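Local atomic coordinates of aminopeptidase N (PDB entry 5DLL), a protein that is a zinc-dependent M1-family aminopeptidase that releases N-terminal amino acids from peptides and is probably involved in breaking down intracellular peptides. Residues 569-580 against 610-620. Sequence-based numbering, arbitrary orientation.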
loop_
_atom_site.group_PDB
_atom_site.type_symbol
_atom_site.label_atom_id
_atom_site.label_comp_id
_atom_site.label_asym_id
_atom_site.label_seq_id
_atom_site.Cartn_x
_atom_site.Cartn_y
_atom_site.Cartn_z
ATOM N N TRP A 569 -21.152 -8.113 -5.723
ATOM C CA TRP A 569 -20.365 -8.615 -4.590
ATOM C C TRP A 569 -20.803 -7.945 -3.280
ATOM O O TRP A 569 -21.022 -8.618 -2.276
ATOM C CB TRP A 569 -18.863 -8.395 -4.847
ATOM C CG TRP A 569 -17.972 -8.522 -3.641
ATOM C CD1 TRP A 569 -17.341 -9.649 -3.197
ATOM C CD2 TRP A 569 -17.593 -7.471 -2.742
ATOM N NE1 TRP A 569 -16.604 -9.368 -2.069
ATOM C CE2 TRP A 569 -16.742 -8.037 -1.770
ATOM C CE3 TRP A 569 -17.897 -6.106 -2.660
ATOM C CZ2 TRP A 569 -16.195 -7.288 -0.730
ATOM C CZ3 TRP A 569 -17.354 -5.364 -1.628
ATOM C CH2 TRP A 569 -16.514 -5.953 -0.676
ATOM N N ASP A 570 -20.952 -6.625 -3.302
ATOM C CA ASP A 570 -21.247 -5.867 -2.085
ATOM C C ASP A 570 -22.586 -6.269 -1.480
ATOM O O ASP A 570 -22.698 -6.431 -0.265
ATOM C CB ASP A 570 -21.242 -4.360 -2.375
ATOM C CG ASP A 570 -21.127 -3.521 -1.115
ATOM O OD1 ASP A 570 -20.288 -3.851 -0.252
ATOM O OD2 ASP A 570 -21.866 -2.518 -0.991
ATOM N N SER A 571 -23.593 -6.426 -2.334
ATOM C CA SER A 571 -24.934 -6.816 -1.899
ATOM C C SER A 571 -24.994 -8.274 -1.437
ATOM O O SER A 571 -25.765 -8.605 -0.541
ATOM C CB SER A 571 -25.948 -6.588 -3.022
ATOM O OG SER A 571 -25.998 -5.221 -3.386
ATOM N N LEU A 572 -24.188 -9.137 -2.053
ATOM C CA LEU A 572 -24.138 -10.549 -1.673
ATOM C C LEU A 572 -23.435 -10.740 -0.322
ATOM O O LEU A 572 -23.865 -11.552 0.501
ATOM C CB LEU A 572 -23.436 -11.369 -2.759
ATOM C CG LEU A 572 -23.539 -12.898 -2.664
ATOM C CD1 LEU A 572 -24.988 -13.368 -2.633
ATOM C CD2 LEU A 572 -22.794 -13.551 -3.820
ATOM N N GLN A 573 -22.361 -9.988 -0.097
ATOM C CA GLN A 573 -21.643 -10.032 1.178
ATOM C C GLN A 573 -22.504 -9.430 2.299
ATOM O O GLN A 573 -22.381 -9.822 3.457
ATOM C CB GLN A 573 -20.296 -9.297 1.077
ATOM C CG GLN A 573 -19.333 -9.858 0.031
ATOM C CD GLN A 573 -18.512 -11.050 0.511
ATOM O OE1 GLN A 573 -17.574 -10.901 1.300
ATOM N NE2 GLN A 573 -18.841 -12.237 0.006
ATOM N N GLN A 574 -23.374 -8.485 1.950
ATOM C CA GLN A 574 -24.282 -7.872 2.919
ATOM C C GLN A 574 -25.377 -8.839 3.360
ATOM O O GLN A 574 -25.806 -8.812 4.512
ATOM C CB GLN A 574 -24.914 -6.613 2.328
ATOM C CG GLN A 574 -25.832 -5.874 3.288
ATOM C CD GLN A 574 -25.893 -4.384 3.013
ATOM O OE1 GLN A 574 -24.863 -3.709 2.945
ATOM N NE2 GLN A 574 -27.105 -3.857 2.866
ATOM N N ILE A 575 -25.826 -9.684 2.438
ATOM C CA ILE A 575 -26.848 -10.691 2.733
ATOM C C ILE A 575 -26.271 -11.785 3.627
ATOM O O ILE A 575 -26.803 -12.057 4.703
ATOM C CB ILE A 575 -27.409 -11.318 1.438
ATOM C CG1 ILE A 575 -28.254 -10.291 0.677
ATOM C CG2 ILE A 575 -28.252 -12.549 1.744
ATOM C CD1 ILE A 575 -28.453 -10.620 -0.788
ATOM N N ALA A 576 -25.183 -12.403 3.168
ATOM C CA ALA A 576 -24.505 -13.472 3.910
ATOM C C ALA A 576 -24.127 -13.049 5.335
ATOM O O ALA A 576 -24.208 -13.846 6.261
ATOM C CB ALA A 576 -23.265 -13.931 3.152
ATOM N N THR A 577 -23.719 -11.794 5.501
ATOM C CA THR A 577 -23.379 -11.253 6.812
ATOM C C THR A 577 -24.608 -11.160 7.719
ATOM O O THR A 577 -24.543 -11.550 8.887
ATOM C CB THR A 577 -22.706 -9.870 6.678
ATOM O OG1 THR A 577 -21.445 -10.028 6.016
ATOM C CG2 THR A 577 -22.475 -9.218 8.041
ATOM N N ASN A 578 -25.718 -10.656 7.182
ATOM C CA ASN A 578 -26.963 -10.543 7.948
ATOM C C ASN A 578 -27.589 -11.901 8.289
ATOM O O ASN A 578 -28.275 -12.032 9.301
ATOM C CB ASN A 578 -27.971 -9.655 7.215
ATOM C CG ASN A 578 -27.528 -8.201 7.145
ATOM O OD1 ASN A 578 -26.616 -7.774 7.866
ATOM N ND2 ASN A 578 -28.172 -7.430 6.275
ATOM N N ILE A 579 -27.340 -12.901 7.447
ATOM C CA ILE A 579 -27.725 -14.284 7.741
ATOM C C ILE A 579 -26.980 -14.810 8.967
ATOM O O ILE A 579 -27.568 -15.469 9.827
ATOM C CB ILE A 579 -27.448 -15.213 6.529
ATOM C CG1 ILE A 579 -28.435 -14.925 5.385
ATOM C CG2 ILE A 579 -27.502 -16.688 6.925
ATOM C CD1 ILE A 579 -29.841 -15.452 5.603
ATOM N N ILE A 580 -25.687 -14.505 9.040
ATOM C CA ILE A 580 -24.818 -15.015 10.102
ATOM C C ILE A 580 -25.224 -14.441 11.463
ATOM O O ILE A 580 -25.341 -15.182 12.446
ATOM C CB ILE A 580 -23.334 -14.672 9.832
ATOM C CG1 ILE A 580 -22.877 -15.240 8.472
ATOM C CG2 ILE A 580 -22.443 -15.156 10.978
ATOM C CD1 ILE A 580 -22.175 -16.577 8.514
ATOM N N ASN A 610 -14.357 -14.105 -5.230
ATOM C CA ASN A 610 -14.521 -13.158 -4.116
ATOM C C ASN A 610 -15.948 -13.129 -3.591
ATOM O O ASN A 610 -16.166 -13.096 -2.379
ATOM C CB ASN A 610 -14.102 -11.733 -4.516
ATOM C CG ASN A 610 -12.723 -11.359 -4.003
ATOM O OD1 ASN A 610 -12.549 -10.321 -3.366
ATOM N ND2 ASN A 610 -11.740 -12.209 -4.270
ATOM N N ALA A 611 -16.911 -13.132 -4.509
ATOM C CA ALA A 611 -18.328 -13.093 -4.149
ATOM C C ALA A 611 -18.795 -14.385 -3.472
ATOM O O ALA A 611 -19.657 -14.349 -2.589
ATOM C CB ALA A 611 -19.172 -12.802 -5.377
ATOM N N LEU A 612 -18.219 -15.517 -3.874
ATOM C CA LEU A 612 -18.633 -16.816 -3.343
ATOM C C LEU A 612 -17.938 -17.198 -2.031
ATOM O O LEU A 612 -18.387 -18.115 -1.338
ATOM C CB LEU A 612 -18.429 -17.922 -4.388
ATOM C CG LEU A 612 -19.299 -17.898 -5.654
ATOM C CD1 LEU A 612 -19.045 -19.155 -6.468
ATOM C CD2 LEU A 612 -20.784 -17.769 -5.357
ATOM N N LEU A 613 -16.853 -16.512 -1.681
ATOM C CA LEU A 613 -16.187 -16.773 -0.407
ATOM C C LEU A 613 -16.897 -15.988 0.693
ATOM O O LEU A 613 -16.981 -14.761 0.633
ATOM C CB LEU A 613 -14.701 -16.413 -0.480
ATOM C CG LEU A 613 -13.758 -17.135 0.493
ATOM C CD1 LEU A 613 -13.967 -18.647 0.479
ATOM C CD2 LEU A 613 -12.312 -16.795 0.158
ATOM N N ILE A 614 -17.417 -16.713 1.683
ATOM C CA ILE A 614 -18.172 -16.119 2.792
ATOM C C ILE A 614 -17.236 -15.224 3.622
ATOM O O ILE A 614 -16.102 -15.626 3.910
ATOM C CB ILE A 614 -18.805 -17.222 3.687
ATOM C CG1 ILE A 614 -19.833 -18.045 2.900
ATOM C CG2 ILE A 614 -19.478 -16.638 4.923
ATOM C CD1 ILE A 614 -21.155 -17.344 2.659
ATOM N N PRO A 615 -17.696 -14.008 4.000
ATOM C CA PRO A 615 -16.830 -13.101 4.767
ATOM C C PRO A 615 -16.186 -13.786 5.969
ATOM O O PRO A 615 -16.874 -14.476 6.727
ATOM C CB PRO A 615 -17.785 -12.002 5.246
ATOM C CG PRO A 615 -18.923 -12.023 4.292
ATOM C CD PRO A 615 -19.014 -13.406 3.714
ATOM N N ILE A 616 -14.876 -13.614 6.125
ATOM C CA ILE A 616 -14.172 -14.158 7.285
ATOM C C ILE A 616 -14.679 -13.538 8.593
ATOM O O ILE A 616 -15.291 -12.462 8.604
ATOM C CB ILE A 616 -12.634 -14.022 7.172
ATOM C CG1 ILE A 616 -12.217 -12.567 6.917
ATOM C CG2 ILE A 616 -12.105 -14.933 6.072
ATOM C CD1 ILE A 616 -10.752 -12.302 7.191
ATOM N N GLU A 617 -14.403 -14.231 9.691
ATOM C CA GLU A 617 -15.026 -13.942 10.980
ATOM C C GLU A 617 -14.664 -12.553 11.513
ATOM O O GLU A 617 -15.508 -11.869 12.103
ATOM C CB GLU A 617 -14.655 -15.024 12.001
ATOM C CG GLU A 617 -15.051 -16.440 11.583
ATOM C CD GLU A 617 -13.921 -17.210 10.911
ATOM O OE1 GLU A 617 -13.900 -17.298 9.663
ATOM O OE2 GLU A 617 -13.043 -17.720 11.635
ATOM N N SER A 618 -13.417 -12.140 11.293
ATOM C CA SER A 618 -12.947 -10.820 11.719
ATOM C C SER A 618 -13.681 -9.680 11.006
ATOM O O SER A 618 -13.881 -8.609 11.583
ATOM C CB SER A 618 -11.433 -10.696 11.505
ATOM O OG SER A 618 -11.050 -11.150 10.218
ATOM N N THR A 619 -14.083 -9.916 9.759
ATOM C CA THR A 619 -14.853 -8.937 8.994
ATOM C C THR A 619 -16.271 -8.818 9.544
ATOM O O THR A 619 -16.770 -7.711 9.750
ATOM C CB THR A 619 -14.922 -9.309 7.502
ATOM O OG1 THR A 619 -13.593 -9.466 6.986
ATOM C CG2 THR A 619 -15.656 -8.231 6.706
ATOM N N ILE A 620 -16.909 -9.956 9.793
ATOM C CA ILE A 620 -18.253 -9.965 10.378
ATOM C C ILE A 620 -18.254 -9.274 11.747
ATOM O O ILE A 620 -19.187 -8.535 12.082
ATOM C CB ILE A 620 -18.802 -11.403 10.509
ATOM C CG1 ILE A 620 -19.014 -12.019 9.120
ATOM C CG2 ILE A 620 -20.113 -11.415 11.291
ATOM C CD1 ILE A 620 -19.114 -13.529 9.126
#
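The indole of Trp569 meets residues 610-620 with its edge: the peptide group joining Asn610 to Ala611 lies near the ring plane, with Trp569 CD1 3.7 Å from Ala611 CA. One face carries Gln573 CG, displaced toward the rim, 3.5 Å above the plane. Ala611, with only a methyl, lets the two backbones come close, Trp569 CA and Ala611 CA being 4.9 Å apart, and its CB also touches Leu572 CD2. Gln573 is long enough to reach the turn that follows: bent at chi2 (-83°), it turns its amide so that NE2 donates to Leu613 O, 3.2 Å away and almost straight at 172°. OE1 of the same amide lies against Pro615 CG. Helix 565-581 thus packs against the end of helix 605-612, the turn after it and the start of helix 617-621, within the ARM-repeat-like helical C-terminal region, away from the zinc site. The rigid ring of Pro615 fits beside Thr577, whose hydroxyl is satisfied there by donating to Gln573 O, one turn back; Thr577 OG1 is 3.6 Å from Pro615 CG. Ala576 CB, a single methyl, lies 4.0 Å from Ile614 CD1. Farther along, branched Ile580 and Ile620 cross at about a right angle, Ile580 CG2 lying 4.1 Å from Ile620 CD1.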